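Local coordinates for putative 2OG-Fe(II) oxygenase family protein (Caulobacter crescentus CB15, PDB 3OOX) that probably acts as an iron(II)-dependent 2-oxoglutarate oxygenase that forms ethylene from 2-oxoglutarate and oxidises L-arginine, at residues I149-F160 with L235-L243. Residues are numbered along the deposited sequence; the frame is centred on the assembly and turned at random.
Sequences IATYLKLERDFF and LERLTNNVL. With EDO (1,2-ethanediol), chain J; EDO (1,2-ethanediol), chain G.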
loop_
_atom_site.group_PDB
_atom_site.type_symbol
_atom_site.label_atom_id
_atom_site.label_comp_id
_atom_site.label_asym_id
_atom_site.label_seq_id
_atom_site.Cartn_x
_atom_site.Cartn_y
_atom_site.Cartn_z
ATOM N N ILE A 149 2.395 4.766 -15.300
ATOM C CA ILE A 149 3.824 4.642 -14.987
ATOM C C ILE A 149 4.622 4.071 -16.178
ATOM O O ILE A 149 5.690 4.586 -16.529
ATOM C CB ILE A 149 4.044 3.820 -13.690
ATOM C CG1 ILE A 149 3.510 4.618 -12.483
ATOM C CG2 ILE A 149 5.504 3.478 -13.530
ATOM C CD1 ILE A 149 3.460 3.779 -11.208
ATOM N N ALA A 150 4.098 3.023 -16.790
ATOM C CA ALA A 150 4.721 2.412 -17.992
ATOM C C ALA A 150 4.901 3.433 -19.132
ATOM O O ALA A 150 6.000 3.600 -19.665
ATOM C CB ALA A 150 3.898 1.213 -18.437
ATOM N N THR A 151 3.842 4.178 -19.427
ATOM C CA THR A 151 3.918 5.207 -20.469
ATOM C C THR A 151 4.924 6.309 -20.090
ATOM O O THR A 151 5.698 6.781 -20.926
ATOM C CB THR A 151 2.512 5.745 -20.748
ATOM O OG1 THR A 151 1.735 4.682 -21.321
ATOM C CG2 THR A 151 2.544 6.947 -21.678
ATOM N N TYR A 152 4.948 6.708 -18.822
ATOM C CA TYR A 152 5.891 7.721 -18.359
ATOM C C TYR A 152 7.332 7.274 -18.572
ATOM O O TYR A 152 8.206 8.084 -18.988
ATOM C CB TYR A 152 5.642 8.047 -16.889
ATOM C CG TYR A 152 6.571 9.089 -16.330
ATOM C CD1 TYR A 152 6.412 10.440 -16.642
ATOM C CD2 TYR A 152 7.628 8.716 -15.485
ATOM C CE1 TYR A 152 7.260 11.395 -16.122
ATOM C CE2 TYR A 152 8.459 9.663 -14.949
ATOM C CZ TYR A 152 8.279 11.011 -15.285
ATOM O OH TYR A 152 9.121 11.971 -14.771
ATOM N N LEU A 153 7.568 5.986 -18.341
ATOM C CA LEU A 153 8.871 5.365 -18.494
ATOM C C LEU A 153 9.199 5.013 -19.943
ATOM O O LEU A 153 10.233 4.401 -20.206
ATOM C CB LEU A 153 8.943 4.091 -17.633
ATOM C CG LEU A 153 8.933 4.329 -16.116
ATOM C CD1 LEU A 153 8.815 2.992 -15.383
ATOM C CD2 LEU A 153 10.188 5.045 -15.667
ATOM N N LYS A 154 8.320 5.393 -20.873
ATOM C CA LYS A 154 8.504 5.142 -22.321
ATOM C C LYS A 154 8.510 3.658 -22.643
ATOM O O LYS A 154 9.209 3.188 -23.563
ATOM C CB LYS A 154 9.738 5.872 -22.862
ATOM C CG LYS A 154 9.741 7.350 -22.503
ATOM C CD LYS A 154 11.017 8.043 -22.973
ATOM C CE LYS A 154 10.985 9.525 -22.651
ATOM N NZ LYS A 154 10.076 10.266 -23.594
ATOM N N LEU A 155 7.695 2.927 -21.891
ATOM C CA LEU A 155 7.422 1.518 -22.104
ATOM C C LEU A 155 6.072 1.336 -22.812
ATOM O O LEU A 155 5.258 2.259 -22.860
ATOM C CB LEU A 155 7.384 0.752 -20.753
ATOM C CG LEU A 155 8.610 0.872 -19.815
ATOM C CD1 LEU A 155 8.333 0.145 -18.513
ATOM C CD2 LEU A 155 9.923 0.337 -20.431
ATOM N N GLU A 156 5.826 0.131 -23.313
ATOM C CA GLU A 156 4.486 -0.252 -23.757
ATOM C C GLU A 156 3.479 0.015 -22.639
ATOM O O GLU A 156 3.760 -0.260 -21.472
ATOM C CB GLU A 156 4.429 -1.727 -24.156
ATOM C CG GLU A 156 5.204 -2.030 -25.408
ATOM C CD GLU A 156 4.630 -1.362 -26.641
ATOM O OE1 GLU A 156 3.405 -1.484 -26.862
ATOM O OE2 GLU A 156 5.408 -0.717 -27.386
ATOM N N ARG A 157 2.315 0.557 -22.990
ATOM C CA ARG A 157 1.305 0.905 -21.978
ATOM C C ARG A 157 0.914 -0.276 -21.089
ATOM O O ARG A 157 0.618 -0.095 -19.915
ATOM C CB ARG A 157 0.060 1.512 -22.642
ATOM C CG ARG A 157 -1.028 1.906 -21.671
ATOM C CD ARG A 157 -2.135 2.688 -22.372
ATOM N NE ARG A 157 -3.303 2.805 -21.528
ATOM C CZ ARG A 157 -4.339 3.588 -21.760
ATOM N NH1 ARG A 157 -4.365 4.382 -22.827
ATOM N NH2 ARG A 157 -5.355 3.569 -20.922
ATOM N N ASP A 158 0.857 -1.469 -21.672
ATOM C CA ASP A 158 0.512 -2.692 -20.950
ATOM C C ASP A 158 1.705 -3.450 -20.362
ATOM O O ASP A 158 1.534 -4.593 -19.934
ATOM C CB ASP A 158 -0.327 -3.643 -21.808
ATOM C CG ASP A 158 0.432 -4.222 -22.985
ATOM O OD1 ASP A 158 1.565 -3.763 -23.276
ATOM O OD2 ASP A 158 -0.128 -5.123 -23.657
ATOM N N PHE A 159 2.860 -2.798 -20.280
ATOM C CA PHE A 159 4.089 -3.451 -19.776
ATOM C C PHE A 159 3.884 -4.230 -18.488
ATOM O O PHE A 159 4.431 -5.340 -18.323
ATOM C CB PHE A 159 5.201 -2.419 -19.586
ATOM C CG PHE A 159 6.462 -2.965 -18.997
ATOM C CD1 PHE A 159 6.641 -3.035 -17.605
ATOM C CD2 PHE A 159 7.487 -3.415 -19.808
ATOM C CE1 PHE A 159 7.822 -3.551 -17.070
ATOM C CE2 PHE A 159 8.650 -3.926 -19.260
ATOM C CZ PHE A 159 8.804 -4.000 -17.891
ATOM N N PHE A 160 3.195 -3.618 -17.526
ATOM C CA PHE A 160 3.101 -4.210 -16.205
ATOM C C PHE A 160 2.094 -5.332 -16.123
ATOM O O PHE A 160 2.105 -6.065 -15.155
ATOM C CB PHE A 160 2.820 -3.150 -15.146
ATOM C CG PHE A 160 3.991 -2.281 -14.882
ATOM C CD1 PHE A 160 5.099 -2.783 -14.196
ATOM C CD2 PHE A 160 4.003 -0.975 -15.355
ATOM C CE1 PHE A 160 6.189 -2.004 -13.982
ATOM C CE2 PHE A 160 5.104 -0.179 -15.144
ATOM C CZ PHE A 160 6.198 -0.706 -14.445
ATOM N N LEU A 235 9.578 -1.702 -7.479
ATOM C CA LEU A 235 9.505 -0.878 -8.671
ATOM C C LEU A 235 10.704 0.054 -8.724
ATOM O O LEU A 235 11.253 0.329 -9.809
ATOM C CB LEU A 235 8.184 -0.118 -8.679
ATOM C CG LEU A 235 7.884 0.803 -9.846
ATOM C CD1 LEU A 235 8.068 0.104 -11.201
ATOM C CD2 LEU A 235 6.450 1.363 -9.753
ATOM N N GLU A 236 11.144 0.559 -7.564
ATOM C CA GLU A 236 12.382 1.343 -7.500
ATOM C C GLU A 236 13.528 0.536 -8.111
ATOM O O GLU A 236 14.289 1.069 -8.956
ATOM C CB GLU A 236 12.709 1.754 -6.052
ATOM C CG GLU A 236 14.021 2.524 -5.902
ATOM C CD GLU A 236 14.339 2.810 -4.453
ATOM O OE1 GLU A 236 14.566 1.840 -3.711
ATOM O OE2 GLU A 236 14.328 3.994 -4.085
ATOM N N ARG A 237 13.636 -0.743 -7.742
ATOM C CA ARG A 237 14.741 -1.568 -8.238
ATOM C C ARG A 237 14.619 -1.811 -9.746
ATOM O O ARG A 237 15.614 -1.674 -10.490
ATOM C CB ARG A 237 14.810 -2.880 -7.474
ATOM C CG ARG A 237 15.847 -3.853 -8.014
ATOM C CD ARG A 237 16.164 -4.944 -7.031
ATOM N NE ARG A 237 17.068 -5.916 -7.651
ATOM C CZ ARG A 237 17.951 -6.663 -7.006
ATOM N NH1 ARG A 237 18.119 -6.570 -5.682
ATOM N NH2 ARG A 237 18.706 -7.537 -7.696
ATOM N N LEU A 238 13.406 -2.110 -10.205
ATOM C CA LEU A 238 13.186 -2.325 -11.638
ATOM C C LEU A 238 13.639 -1.131 -12.470
ATOM O O LEU A 238 14.215 -1.309 -13.550
ATOM C CB LEU A 238 11.719 -2.647 -11.895
ATOM C CG LEU A 238 11.307 -2.826 -13.363
ATOM C CD1 LEU A 238 12.004 -4.055 -13.970
ATOM C CD2 LEU A 238 9.772 -2.941 -13.479
ATOM N N THR A 239 13.389 0.084 -11.981
ATOM C CA THR A 239 13.694 1.331 -12.712
ATOM C C THR A 239 15.087 1.888 -12.440
ATOM O O THR A 239 15.349 3.059 -12.758
ATOM C CB THR A 239 12.647 2.430 -12.396
ATOM O OG1 THR A 239 12.734 2.777 -11.000
ATOM C CG2 THR A 239 11.219 1.973 -12.739
ATOM N N ASN A 240 15.965 1.079 -11.862
ATOM C CA ASN A 240 17.327 1.540 -11.532
ATOM C C ASN A 240 17.279 2.843 -10.747
ATOM O O ASN A 240 18.107 3.765 -10.924
ATOM C CB ASN A 240 18.164 1.745 -12.792
ATOM C CG ASN A 240 19.646 1.623 -12.521
ATOM O OD1 ASN A 240 20.072 0.875 -11.619
ATOM N ND2 ASN A 240 20.454 2.315 -13.331
ATOM N N ASN A 241 16.297 2.879 -9.843
ATOM C CA ASN A 241 16.072 4.014 -8.923
ATOM C C ASN A 241 15.612 5.322 -9.574
ATOM O O ASN A 241 15.559 6.352 -8.917
ATOM C CB ASN A 241 17.299 4.205 -8.003
ATOM C CG ASN A 241 17.495 3.032 -7.056
ATOM O OD1 ASN A 241 17.597 1.905 -7.481
ATOM N ND2 ASN A 241 17.508 3.305 -5.758
ATOM N N VAL A 242 15.220 5.277 -10.839
ATOM C CA VAL A 242 14.634 6.424 -11.518
ATOM C C VAL A 242 13.345 6.856 -10.779
ATOM O O VAL A 242 13.129 8.037 -10.555
ATOM C CB VAL A 242 14.373 6.123 -13.007
ATOM C CG1 VAL A 242 13.455 7.192 -13.617
ATOM C CG2 VAL A 242 15.699 6.063 -13.789
ATOM N N LEU A 243 12.516 5.878 -10.398
ATOM C CA LEU A 243 11.368 6.156 -9.542
ATOM C C LEU A 243 11.716 5.738 -8.109
ATOM O O LEU A 243 11.944 4.560 -7.850
ATOM C CB LEU A 243 10.120 5.420 -10.020
ATOM C CG LEU A 243 9.674 5.711 -11.463
ATOM C CD1 LEU A 243 8.389 4.989 -11.824
ATOM C CD2 LEU A 243 9.479 7.220 -11.720
HETATM C C1 EDO J . 3.944 -6.341 -22.996
HETATM O O1 EDO J . 3.971 -4.919 -22.906
HETATM C C2 EDO J . 3.372 -6.920 -21.713
HETATM O O2 EDO J . 1.945 -6.776 -21.704
HETATM C C1 EDO G . 21.449 -9.280 -5.430
HETATM O O1 EDO G . 20.692 -9.120 -6.636
HETATM C C2 EDO G . 21.026 -8.243 -4.394
HETATM O O2 EDO G . 19.644 -8.394 -4.044
#
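Leu-153 lays its CD1 methyl 3.7 Å from CG2 of Thr-239, the two side chains crossing at about a right angle where the segments' backbones come nearest each other. Leu-243 also meets Leu-153 tip to tip through their CD1 methyls, and the same CD1 of Leu-243 lies 3.7 Å from CG2 of Ile-149. That CG2 stands anti to the backbone N of Ile-149; the other branch, ending in CD1, reaches CD2 of Leu-235. Elsewhere in the contact, CD2 of Leu-238 approaches the edge of the Phe-160 ring, near its plane, 3.7 Å from CE1 of Phe-160. The same methyl meets the edge of Phe-159 at CE1, 4.1 Å away, and CD1 of Leu-235 stands 3.8 Å from CZ of Phe-160. These apolar pairs bring the C-terminal end of helix 127-152 against that of helix 233-238, which follows strand 227-231 of the main sheet in the double-stranded beta-helix (jelly-roll) core of this cupin-like family; Ile-149 and Leu-235 both extend the packing to Ile-197 on strand 197-201. Each helix ends in a Schellman motif: Lys-154 and Asn-240 have positive phi, with Leu-155 N bonded to Ala-150 O and Lys-154 N to Thr-151 O, Asn-241 N to Glu-236 O and Asn-240 N to Arg-237 O. In the second shell, OG1 of Thr-239 (chi1 64°) accepts the backbone N-H of Leu-243 at 3.2 Å, nearly straight at 167°, bracing the type I' turn from Thr-239 to Val-242. Phe-160 is backed on one face by CD1 of Phe-159, 3.6 Å above its ring centre, and CD1 of Leu-155 covers a face of Phe-159 in turn. Farther out, CE2 of Tyr-152 meets CD2 of Leu-243 obliquely, while its OH is hydrogen-bonded to Glu-31 OE1.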